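Long-range contact in laminin subunit ALPHA-1 (Mus musculus, PDB 2JD4), which builds basement membranes as a chain of laminin-111, its LG4-5 domain pair probably anchoring the protein to cell surfaces: residues Q5-T13 against E227-G235. The protein carries 4 engineered substitutions. Residues are numbered along the deposited sequence; the frame is centred on the assembly and turned at random.
Sequences QPELCAVDT and EFRTTSKNG
Thr-231, Cys-9 and Asp-12 bury the most surface where the extended N-terminal segment 5-13 packs beside the loop that follows strand 222-230 in a laminin G domain, a beta-sandwich of the concanavalin type. Segment 5-13 has no regular secondary structure and lies in a loop before strand 22-23, yet it is held against the laminin G domain that carries strand 222-230. The tie is covalent: Cys-9 forms a disulfide with Cys-281, and a backbone hydrogen bond joins Ala-10 to the same cysteine.

With SG anti to its carbonyl carbon (chi1 -71°), Cys-9 lays CB against the carbonyl O of Thr-231 at 3.4 Å, while SG rests 3.6 Å from CG of Lys-233, a methylene that suits the weakly polar sulfur. Thr-231 is small and branched enough to fit beneath the passing chain, its CB 3.3 Å from the carbonyl O of Ala-10. Thr-230 and Ser-232 on either side of Thr-231 form an ST turn, in which Thr-230 OG1 accepts from the backbone N of Ser-232 at 3.1 Å.

Farther along, the carboxylate of Asp-12 meets the edge of the Arg-229 guanidinium, the two planes 56° apart. Arg-229 suits this place because its long chain, bent at chi3 (-69°), carries the charge from a buried strand position out to the crossing segment, while NE is held by the carbonyl O of Gly-283. An asparagine in place of Asp-12 would probably leave the Arg-229 charge without its mate and the crossing less firmly fixed. The salt bridge runs from NH2 of Arg-229 to OD1 of Asp-12, an oxygen less surely placed, and is supplemented by a weak bond from Arg-229 NH1 to Asp-12 OD2 at 3.4 Å.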
loop_
_atom_site.group_PDB
_atom_site.type_symbol
_atom_site.label_atom_id
_atom_site.label_comp_id
_atom_site.label_asym_id
_atom_site.label_seq_id
_atom_site.Cartn_x
_atom_site.Cartn_y
_atom_site.Cartn_z
ATOM N N GLN A 5 -38.723 -3.560 8.763
ATOM C CA GLN A 5 -38.120 -3.734 7.445
ATOM C C GLN A 5 -36.607 -3.540 7.570
ATOM O O GLN A 5 -36.146 -2.658 8.286
ATOM C CB GLN A 5 -38.725 -2.751 6.427
ATOM C CG GLN A 5 -38.560 -1.275 6.759
ATOM C CD GLN A 5 -39.295 -0.363 5.785
ATOM O OE1 GLN A 5 -39.235 0.863 5.908
ATOM N NE2 GLN A 5 -39.990 -0.953 4.811
ATOM N N PRO A 6 -35.813 -4.379 6.888
ATOM C CA PRO A 6 -34.356 -4.228 6.987
ATOM C C PRO A 6 -33.813 -2.853 6.598
ATOM O O PRO A 6 -34.323 -2.210 5.686
ATOM C CB PRO A 6 -33.822 -5.357 6.097
ATOM C CG PRO A 6 -34.967 -5.668 5.165
ATOM C CD PRO A 6 -36.178 -5.529 6.041
ATOM N N GLU A 7 -32.787 -2.396 7.312
ATOM C CA GLU A 7 -32.181 -1.106 7.009
ATOM C C GLU A 7 -31.094 -1.279 5.956
ATOM O O GLU A 7 -30.052 -1.894 6.204
ATOM C CB GLU A 7 -31.613 -0.465 8.276
ATOM C CG GLU A 7 -32.682 0.199 9.130
ATOM C CD GLU A 7 -32.114 0.935 10.323
ATOM O OE1 GLU A 7 -31.157 1.721 10.138
ATOM O OE2 GLU A 7 -32.631 0.736 11.444
ATOM N N LEU A 8 -31.362 -0.745 4.769
ATOM C CA LEU A 8 -30.427 -0.836 3.657
ATOM C C LEU A 8 -29.163 -0.041 3.929
ATOM O O LEU A 8 -29.189 0.949 4.656
ATOM C CB LEU A 8 -31.074 -0.313 2.375
ATOM C CG LEU A 8 -32.282 -1.085 1.841
ATOM C CD1 LEU A 8 -32.797 -0.395 0.581
ATOM C CD2 LEU A 8 -31.898 -2.529 1.541
ATOM N N CYS A 9 -28.060 -0.492 3.345
ATOM C CA CYS A 9 -26.773 0.179 3.485
ATOM C C CYS A 9 -26.576 1.079 2.277
ATOM O O CYS A 9 -27.314 0.980 1.299
ATOM C CB CYS A 9 -25.638 -0.841 3.525
ATOM S SG CYS A 9 -25.541 -1.836 5.046
ATOM N N ALA A 10 -25.578 1.954 2.342
ATOM C CA ALA A 10 -25.290 2.839 1.222
ATOM C C ALA A 10 -24.898 1.962 0.031
ATOM O O ALA A 10 -24.678 0.758 0.185
ATOM C CB ALA A 10 -24.150 3.786 1.581
ATOM N N VAL A 11 -24.814 2.560 -1.152
ATOM C CA VAL A 11 -24.446 1.813 -2.349
ATOM C C VAL A 11 -23.162 2.336 -2.996
ATOM O O VAL A 11 -22.977 3.544 -3.141
ATOM C CB VAL A 11 -25.575 1.862 -3.393
ATOM C CG1 VAL A 11 -25.155 1.117 -4.651
ATOM C CG2 VAL A 11 -26.839 1.250 -2.811
ATOM N N ASP A 12 -22.285 1.412 -3.383
ATOM C CA ASP A 12 -21.018 1.749 -4.033
ATOM C C ASP A 12 -21.195 1.872 -5.545
ATOM O O ASP A 12 -21.775 0.990 -6.181
ATOM C CB ASP A 12 -19.968 0.670 -3.749
ATOM C CG ASP A 12 -19.043 1.035 -2.606
ATOM O OD1 ASP A 12 -19.540 1.263 -1.486
ATOM O OD2 ASP A 12 -17.814 1.093 -2.831
ATOM N N THR A 13 -20.686 2.958 -6.118
ATOM C CA THR A 13 -20.784 3.179 -7.559
ATOM C C THR A 13 -19.449 2.880 -8.237
ATOM O O THR A 13 -18.509 3.668 -8.142
ATOM C CB THR A 13 -21.187 4.638 -7.878
ATOM O OG1 THR A 13 -22.476 4.918 -7.317
ATOM C CG2 THR A 13 -21.237 4.860 -9.385
ATOM N N GLU A 227 -8.803 2.939 9.926
ATOM C CA GLU A 227 -9.985 3.613 9.406
ATOM C C GLU A 227 -10.587 2.649 8.400
ATOM O O GLU A 227 -9.858 1.970 7.672
ATOM C CB GLU A 227 -9.616 4.913 8.695
ATOM C CG GLU A 227 -9.012 5.975 9.586
ATOM C CD GLU A 227 -8.622 7.213 8.804
ATOM O OE1 GLU A 227 -9.492 7.761 8.096
ATOM O OE2 GLU A 227 -7.450 7.635 8.894
ATOM N N PHE A 228 -11.913 2.577 8.354
ATOM C CA PHE A 228 -12.561 1.675 7.417
ATOM C C PHE A 228 -13.828 2.289 6.836
ATOM O O PHE A 228 -14.431 3.172 7.436
ATOM C CB PHE A 228 -12.905 0.352 8.122
ATOM C CG PHE A 228 -14.063 0.453 9.090
ATOM C CD1 PHE A 228 -15.380 0.359 8.640
ATOM C CD2 PHE A 228 -13.835 0.644 10.452
ATOM C CE1 PHE A 228 -16.453 0.452 9.532
ATOM C CE2 PHE A 228 -14.903 0.739 11.356
ATOM C CZ PHE A 228 -16.214 0.643 10.892
ATOM N N ARG A 229 -14.219 1.809 5.659
ATOM C CA ARG A 229 -15.437 2.253 4.993
ATOM C C ARG A 229 -16.019 0.991 4.383
ATOM O O ARG A 229 -15.286 0.154 3.849
ATOM C CB ARG A 229 -15.150 3.285 3.890
ATOM C CG ARG A 229 -14.433 2.741 2.654
ATOM C CD ARG A 229 -14.451 3.755 1.505
ATOM N NE ARG A 229 -15.792 3.957 0.949
ATOM C CZ ARG A 229 -16.432 3.077 0.188
ATOM N NH1 ARG A 229 -15.859 1.924 -0.120
ATOM N NH2 ARG A 229 -17.649 3.346 -0.265
ATOM N N THR A 230 -17.333 0.837 4.468
ATOM C CA THR A 230 -17.966 -0.356 3.928
ATOM C C THR A 230 -19.457 -0.156 3.707
ATOM O O THR A 230 -20.066 0.730 4.304
ATOM C CB THR A 230 -17.766 -1.559 4.896
ATOM O OG1 THR A 230 -18.369 -2.739 4.347
ATOM C CG2 THR A 230 -18.386 -1.258 6.248
ATOM N N THR A 231 -20.027 -0.974 2.830
ATOM C CA THR A 231 -21.455 -0.939 2.545
ATOM C C THR A 231 -22.046 -2.320 2.844
ATOM O O THR A 231 -23.065 -2.711 2.268
ATOM C CB THR A 231 -21.747 -0.583 1.071
ATOM O OG1 THR A 231 -21.144 -1.555 0.204
ATOM C CG2 THR A 231 -21.205 0.798 0.751
ATOM N N SER A 232 -21.388 -3.051 3.743
ATOM C CA SER A 232 -21.821 -4.389 4.156
ATOM C C SER A 232 -21.946 -4.440 5.678
ATOM O O SER A 232 -21.217 -3.749 6.396
ATOM C CB SER A 232 -20.819 -5.445 3.683
ATOM O OG SER A 232 -21.172 -6.735 4.164
ATOM N N LYS A 233 -22.863 -5.267 6.171
ATOM C CA LYS A 233 -23.097 -5.367 7.609
ATOM C C LYS A 233 -22.242 -6.392 8.346
ATOM O O LYS A 233 -22.209 -6.393 9.574
ATOM C CB LYS A 233 -24.580 -5.655 7.871
ATOM C CG LYS A 233 -25.524 -4.736 7.100
ATOM C CD LYS A 233 -26.980 -4.983 7.455
ATOM C CE LYS A 233 -27.310 -4.412 8.819
ATOM N NZ LYS A 233 -27.155 -2.932 8.825
ATOM N N ASN A 234 -21.554 -7.262 7.611
ATOM C CA ASN A 234 -20.716 -8.268 8.256
ATOM C C ASN A 234 -19.347 -8.402 7.597
ATOM O O ASN A 234 -19.242 -8.471 6.376
ATOM C CB ASN A 234 -21.418 -9.631 8.249
ATOM C CG ASN A 234 -22.769 -9.593 8.931
ATOM O OD1 ASN A 234 -23.793 -9.362 8.290
ATOM N ND2 ASN A 234 -22.776 -9.798 10.241
ATOM N N GLY A 235 -18.298 -8.446 8.413
ATOM C CA GLY A 235 -16.968 -8.580 7.858
ATOM C C GLY A 235 -15.872 -8.589 8.897
ATOM O O GLY A 235 -15.854 -7.755 9.803
#